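Local coordinates for ArsR family transcriptional regulator (Staphylococcus aureus, PDB 6CDB), which probably represses transcription by binding DNA as a zinc-responsive ArsR-family regulator, and binds zinc ions, at residues Thr17-Ala22 with Leu66-Ala71; Ala40-Ile45 with Asn55-Leu60. The protein carries 1 engineered substitution. One frame throughout, in Å; residues are numbered along the deposited sequence.

Contact 1 of 2, residues Thr17-Ala22 with Leu66-Ala71; sequences TEIFKA and LHLVKA. Engineered in segment 66-71: Leu66 (natural residue Val).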
loop_
_atom_site.group_PDB
_atom_site.type_symbol
_atom_site.label_atom_id
_atom_site.label_comp_id
_atom_site.label_asym_id
_atom_site.label_seq_id
_atom_site.Cartn_x
_atom_site.Cartn_y
_atom_site.Cartn_z
ATOM N N THR A 17 3.297 -5.417 6.088
ATOM C CA THR A 17 2.532 -6.454 5.409
ATOM C C THR A 17 1.063 -6.428 5.820
ATOM O O THR A 17 0.176 -6.559 4.970
ATOM C CB THR A 17 3.153 -7.826 5.693
ATOM O OG1 THR A 17 4.514 -7.831 5.253
ATOM C CG2 THR A 17 2.394 -8.932 4.967
ATOM N N GLU A 18 0.777 -6.252 7.114
ATOM C CA GLU A 18 -0.623 -6.227 7.533
ATOM C C GLU A 18 -1.354 -5.010 6.987
ATOM O O GLU A 18 -2.548 -5.100 6.648
ATOM C CB GLU A 18 -0.737 -6.257 9.058
ATOM C CG GLU A 18 -0.014 -7.421 9.712
ATOM C CD GLU A 18 -0.541 -8.755 9.203
ATOM O OE1 GLU A 18 -1.783 -8.935 9.174
ATOM O OE2 GLU A 18 0.297 -9.609 8.832
ATOM N N ILE A 19 -0.655 -3.870 6.900
ATOM C CA ILE A 19 -1.253 -2.673 6.327
ATOM C C ILE A 19 -1.658 -2.923 4.885
ATOM O O ILE A 19 -2.795 -2.631 4.486
ATOM C CB ILE A 19 -0.293 -1.476 6.443
ATOM C CG1 ILE A 19 -0.225 -0.999 7.897
ATOM C CG2 ILE A 19 -0.739 -0.342 5.503
ATOM C CD1 ILE A 19 0.915 -0.057 8.172
ATOM N N PHE A 20 -0.735 -3.445 4.075
ATOM C CA PHE A 20 -1.065 -3.673 2.670
ATOM C C PHE A 20 -2.108 -4.775 2.506
ATOM O O PHE A 20 -2.921 -4.731 1.574
ATOM C CB PHE A 20 0.198 -4.017 1.881
ATOM C CG PHE A 20 1.123 -2.844 1.681
ATOM C CD1 PHE A 20 0.664 -1.676 1.104
ATOM C CD2 PHE A 20 2.442 -2.905 2.095
ATOM C CE1 PHE A 20 1.519 -0.578 0.921
ATOM C CE2 PHE A 20 3.306 -1.817 1.919
ATOM C CZ PHE A 20 2.830 -0.645 1.335
ATOM N N LYS A 21 -2.090 -5.776 3.382
ATOM C CA LYS A 21 -3.109 -6.817 3.324
ATOM C C LYS A 21 -4.491 -6.232 3.575
ATOM O O LYS A 21 -5.439 -6.512 2.834
ATOM C CB LYS A 21 -2.800 -7.923 4.336
ATOM C CG LYS A 21 -1.982 -9.042 3.765
ATOM C CD LYS A 21 -1.686 -10.097 4.820
ATOM C CE LYS A 21 -0.867 -11.230 4.228
ATOM N NZ LYS A 21 -0.388 -12.145 5.288
ATOM N N ALA A 22 -4.617 -5.391 4.604
ATOM C CA ALA A 22 -5.906 -4.768 4.885
ATOM C C ALA A 22 -6.334 -3.838 3.760
ATOM O O ALA A 22 -7.527 -3.738 3.449
ATOM C CB ALA A 22 -5.846 -4.007 6.202
ATOM N N LEU A 66 -5.331 -0.826 12.712
ATOM C CA LEU A 66 -4.040 -0.750 12.047
ATOM C C LEU A 66 -3.539 0.680 11.914
ATOM O O LEU A 66 -2.568 0.917 11.190
ATOM C CB LEU A 66 -4.113 -1.409 10.670
ATOM C CG LEU A 66 -4.377 -2.913 10.708
ATOM C CD1 LEU A 66 -4.560 -3.424 9.306
ATOM C CD2 LEU A 66 -3.241 -3.639 11.390
ATOM N N HIS A 67 -4.181 1.630 12.594
ATOM C CA HIS A 67 -3.761 3.031 12.593
ATOM C C HIS A 67 -3.775 3.619 11.194
ATOM O O HIS A 67 -2.941 4.457 10.853
ATOM C CB HIS A 67 -2.381 3.212 13.233
ATOM C CG HIS A 67 -2.315 2.713 14.640
ATOM N ND1 HIS A 67 -2.927 3.368 15.688
ATOM C CD2 HIS A 67 -1.740 1.610 15.168
ATOM C CE1 HIS A 67 -2.725 2.691 16.804
ATOM N NE2 HIS A 67 -2.007 1.620 16.516
ATOM N N LEU A 68 -4.735 3.193 10.379
ATOM C CA LEU A 68 -4.917 3.757 9.049
ATOM C C LEU A 68 -5.993 4.837 8.999
ATOM O O LEU A 68 -5.933 5.715 8.132
ATOM C CB LEU A 68 -5.241 2.638 8.048
ATOM C CG LEU A 68 -4.085 1.624 7.924
ATOM C CD1 LEU A 68 -4.465 0.496 6.993
ATOM C CD2 LEU A 68 -2.809 2.318 7.456
ATOM N N VAL A 69 -6.980 4.788 9.899
ATOM C CA VAL A 69 -7.929 5.876 10.093
ATOM C C VAL A 69 -7.989 6.171 11.583
ATOM O O VAL A 69 -7.601 5.354 12.415
ATOM C CB VAL A 69 -9.345 5.547 9.566
ATOM C CG1 VAL A 69 -9.306 5.267 8.071
ATOM C CG2 VAL A 69 -9.938 4.357 10.335
ATOM N N LYS A 70 -8.466 7.364 11.911
ATOM C CA LYS A 70 -8.765 7.725 13.287
ATOM C C LYS A 70 -10.146 8.361 13.308
ATOM O O LYS A 70 -10.713 8.697 12.256
ATOM C CB LYS A 70 -7.716 8.681 13.859
ATOM C CG LYS A 70 -7.684 10.024 13.139
ATOM C CD LYS A 70 -6.609 10.937 13.709
ATOM C CE LYS A 70 -6.633 12.292 13.018
ATOM N NZ LYS A 70 -6.606 12.124 11.539
ATOM N N ALA A 71 -10.694 8.538 14.515
ATOM C CA ALA A 71 -12.040 9.081 14.650
ATOM C C ALA A 71 -12.116 10.060 15.814
ATOM O O ALA A 71 -11.449 9.883 16.836
ATOM C CB ALA A 71 -13.074 7.962 14.837
#

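Contact 2 of 2, residues Ala40-Ile45 with Asn55-Leu60; sequences ASVGHI and NVSHQL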
loop_
_atom_site.group_PDB
_atom_site.type_symbol
_atom_site.label_atom_id
_atom_site.label_comp_id
_atom_site.label_asym_id
_atom_site.label_seq_id
_atom_site.Cartn_x
_atom_site.Cartn_y
_atom_site.Cartn_z
ATOM N N ALA A 40 -15.301 12.265 7.249
ATOM C CA ALA A 40 -16.725 11.972 7.136
ATOM C C ALA A 40 -17.159 11.031 8.249
ATOM O O ALA A 40 -16.338 10.358 8.883
ATOM C CB ALA A 40 -17.061 11.362 5.769
ATOM N N SER A 41 -18.471 10.993 8.467
ATOM C CA SER A 41 -19.113 10.094 9.408
ATOM C C SER A 41 -19.414 8.769 8.727
ATOM O O SER A 41 -19.364 8.649 7.505
ATOM C CB SER A 41 -20.411 10.707 9.930
ATOM O OG SER A 41 -21.347 10.835 8.870
ATOM N N VAL A 42 -19.764 7.767 9.539
ATOM C CA VAL A 42 -20.163 6.472 8.988
ATOM C C VAL A 42 -21.396 6.613 8.103
ATOM O O VAL A 42 -21.468 6.019 7.021
ATOM C CB VAL A 42 -20.401 5.448 10.115
ATOM C CG1 VAL A 42 -21.077 4.181 9.552
ATOM C CG2 VAL A 42 -19.073 5.096 10.795
ATOM N N GLY A 43 -22.390 7.383 8.551
ATOM C CA GLY A 43 -23.586 7.570 7.740
ATOM C C GLY A 43 -23.284 8.189 6.389
ATOM O O GLY A 43 -23.824 7.765 5.362
ATOM N N HIS A 44 -22.388 9.172 6.362
ATOM C CA HIS A 44 -22.046 9.805 5.095
ATOM C C HIS A 44 -21.250 8.871 4.191
ATOM O O HIS A 44 -21.497 8.818 2.979
ATOM C CB HIS A 44 -21.264 11.091 5.343
ATOM C CG HIS A 44 -20.849 11.783 4.085
ATOM N ND1 HIS A 44 -19.581 11.673 3.557
ATOM C CD2 HIS A 44 -21.546 12.571 3.229
ATOM C CE1 HIS A 44 -19.508 12.374 2.439
ATOM N NE2 HIS A 44 -20.685 12.931 2.220
ATOM N N ILE A 45 -20.282 8.138 4.752
ATOM C CA ILE A 45 -19.521 7.175 3.957
ATOM C C ILE A 45 -20.460 6.144 3.356
ATOM O O ILE A 45 -20.428 5.863 2.150
ATOM C CB ILE A 45 -18.444 6.496 4.824
ATOM C CG1 ILE A 45 -17.432 7.524 5.353
ATOM C CG2 ILE A 45 -17.750 5.369 4.032
ATOM C CD1 ILE A 45 -16.567 7.002 6.495
ATOM N N ASN A 55 -21.476 -2.600 7.454
ATOM C CA ASN A 55 -20.270 -2.952 6.724
ATOM C C ASN A 55 -19.207 -1.862 6.861
ATOM O O ASN A 55 -18.053 -2.144 7.190
ATOM C CB ASN A 55 -20.640 -3.195 5.257
ATOM C CG ASN A 55 -19.491 -3.744 4.452
ATOM O OD1 ASN A 55 -18.527 -4.259 5.016
ATOM N ND2 ASN A 55 -19.579 -3.633 3.125
ATOM N N VAL A 56 -19.588 -0.602 6.621
ATOM C CA VAL A 56 -18.643 0.507 6.767
ATOM C C VAL A 56 -18.021 0.489 8.156
ATOM O O VAL A 56 -16.796 0.598 8.314
ATOM C CB VAL A 56 -19.342 1.853 6.487
ATOM C CG1 VAL A 56 -18.406 3.005 6.818
ATOM C CG2 VAL A 56 -19.818 1.936 5.034
ATOM N N SER A 57 -18.859 0.333 9.186
ATOM C CA SER A 57 -18.363 0.306 10.557
ATOM C C SER A 57 -17.381 -0.835 10.775
ATOM O O SER A 57 -16.347 -0.651 11.421
ATOM C CB SER A 57 -19.529 0.196 11.539
ATOM O OG SER A 57 -20.096 1.472 11.782
ATOM N N HIS A 58 -17.690 -2.023 10.256
ATOM C CA HIS A 58 -16.762 -3.147 10.383
ATOM C C HIS A 58 -15.404 -2.810 9.756
ATOM O O HIS A 58 -14.344 -2.953 10.396
ATOM C CB HIS A 58 -17.397 -4.383 9.736
ATOM C CG HIS A 58 -16.646 -5.661 9.958
ATOM N ND1 HIS A 58 -16.709 -6.370 11.140
ATOM C CD2 HIS A 58 -15.846 -6.379 9.133
ATOM C CE1 HIS A 58 -15.960 -7.454 11.042
ATOM N NE2 HIS A 58 -15.428 -7.484 9.833
ATOM N N GLN A 59 -15.422 -2.330 8.506
ATOM C CA GLN A 59 -14.170 -2.037 7.813
ATOM C C GLN A 59 -13.381 -0.947 8.527
ATOM O O GLN A 59 -12.150 -1.004 8.581
ATOM C CB GLN A 59 -14.439 -1.633 6.364
ATOM C CG GLN A 59 -15.328 -2.594 5.601
ATOM C CD GLN A 59 -14.889 -4.045 5.727
ATOM O OE1 GLN A 59 -13.698 -4.356 5.698
ATOM N NE2 GLN A 59 -15.860 -4.940 5.878
ATOM N N LEU A 60 -14.073 0.040 9.100
ATOM C CA LEU A 60 -13.388 1.120 9.805
ATOM C C LEU A 60 -12.823 0.661 11.143
ATOM O O LEU A 60 -11.795 1.191 11.584
ATOM C CB LEU A 60 -14.332 2.305 10.026
ATOM C CG LEU A 60 -14.846 3.063 8.815
ATOM C CD1 LEU A 60 -15.954 4.056 9.249
ATOM C CD2 LEU A 60 -13.736 3.814 8.134
#

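Contact 1 of 2, residues Thr17-Ala22 with Leu66-Ala71
Leu66, an engineered residue where the natural protein has Val, pushes its side chain against the helix turn formed by Glu18 and Ala22. Leu66 CB makes no close contact with the helix, coming no nearer than 4.8 Å, to Ile19 CG1. CG, set anti to the residue's own carbonyl carbon (chi1 -65°), carries the branch point toward Ala22, and the two methyls then part. Leu66 CD1 presses on Ala22 CB at 3.4 Å, tighter than usual for two carbons, and also lies 3.7 Å from Glu18 O, a carbonyl already taken by Ala22 N in the helix. Leu66 CD2 runs beside the base of the Glu18 side chain, 4.3 Å from Glu18 CB, while the carboxylate leads away. Two residues on, Leu68 CD2 meets Ile19 CG2 at 3.9 Å, the two side chains crossing at a slant. Between the leucines, His67 takes positive phi as the C-prime residue of the Schellman motif that ends helix 53-65, turning the chain toward the wing. Helix 10-23 thus packs against the junction between helix 53-65 and strand 69-74, where Leu68 also touches Met32 of helix 26-37 and Leu63 of helix 53-65.

Contact 2 of 2, residues Ala40-Ile45 with Asn55-Leu60
Val42 sets its two methyls against different partners on helix 53-65. With CG1 anti to the backbone N (chi1 169°), that methyl lies 3.6 Å from Ser57 OG and somewhat farther from Val56 CG1, while CG2 slides past Leu60 to meet its CD1 at 3.6 Å. The contact with Ser57 is van der Waals only; the hydroxyl has a weak hydrogen bond to Gln53 O one turn back in its own helix. Val56 adopts the same rotamer as Val42, which puts its CG1 between Val42 CG1, at 4.0 Å, and Ile45 CG2, at 3.7 Å. Helices 42-49 and 53-65 form the helix-turn-helix of this winged-helix fold, the second being the recognition helix in the family, and these residues line the inner faces of the pair. Ile45 divides its branches: CG2 crosses Val56 at a slant, whereas the CG1 arm, extended at chi2 165°, brings CD1 tip to tip with Leu60 CD1 at 4.1 Å. The start of the first helix is held by Ser41, the N-cap, whose OG accepts from His44 N at 3.2 Å. Along helix 53-65, Gln59 NE2 donates to Asn55 OD1 at 2.9 Å, the donor lying almost in line with the C=O bond, and Gln59 OE1 takes a weak bond from Arg28. Ile31 of helix 26-37 and Tyr80 of strand 77-82 both touch Leu60.

Contact 2 is nested inside the chain loop that contact 1 closes, and helix 53-65 joins them: Leu60 belongs to contact 2, and the same helix ends just before the turn of contact 1. Their centres are 15 Å apart, yet they touch where Val69 CG2 packs 3.9 Å from Leu60 O. Only contact 1 lies near metal, the Leu68 side chain being about 8 Å from a bound zinc ion. There His67 O accepts a hydrogen bond from NE2 of His97 of the second subunit, itself a zinc ligand. This is consistent with a path from the metal site through the turn to the helix-turn-helix of contact 2.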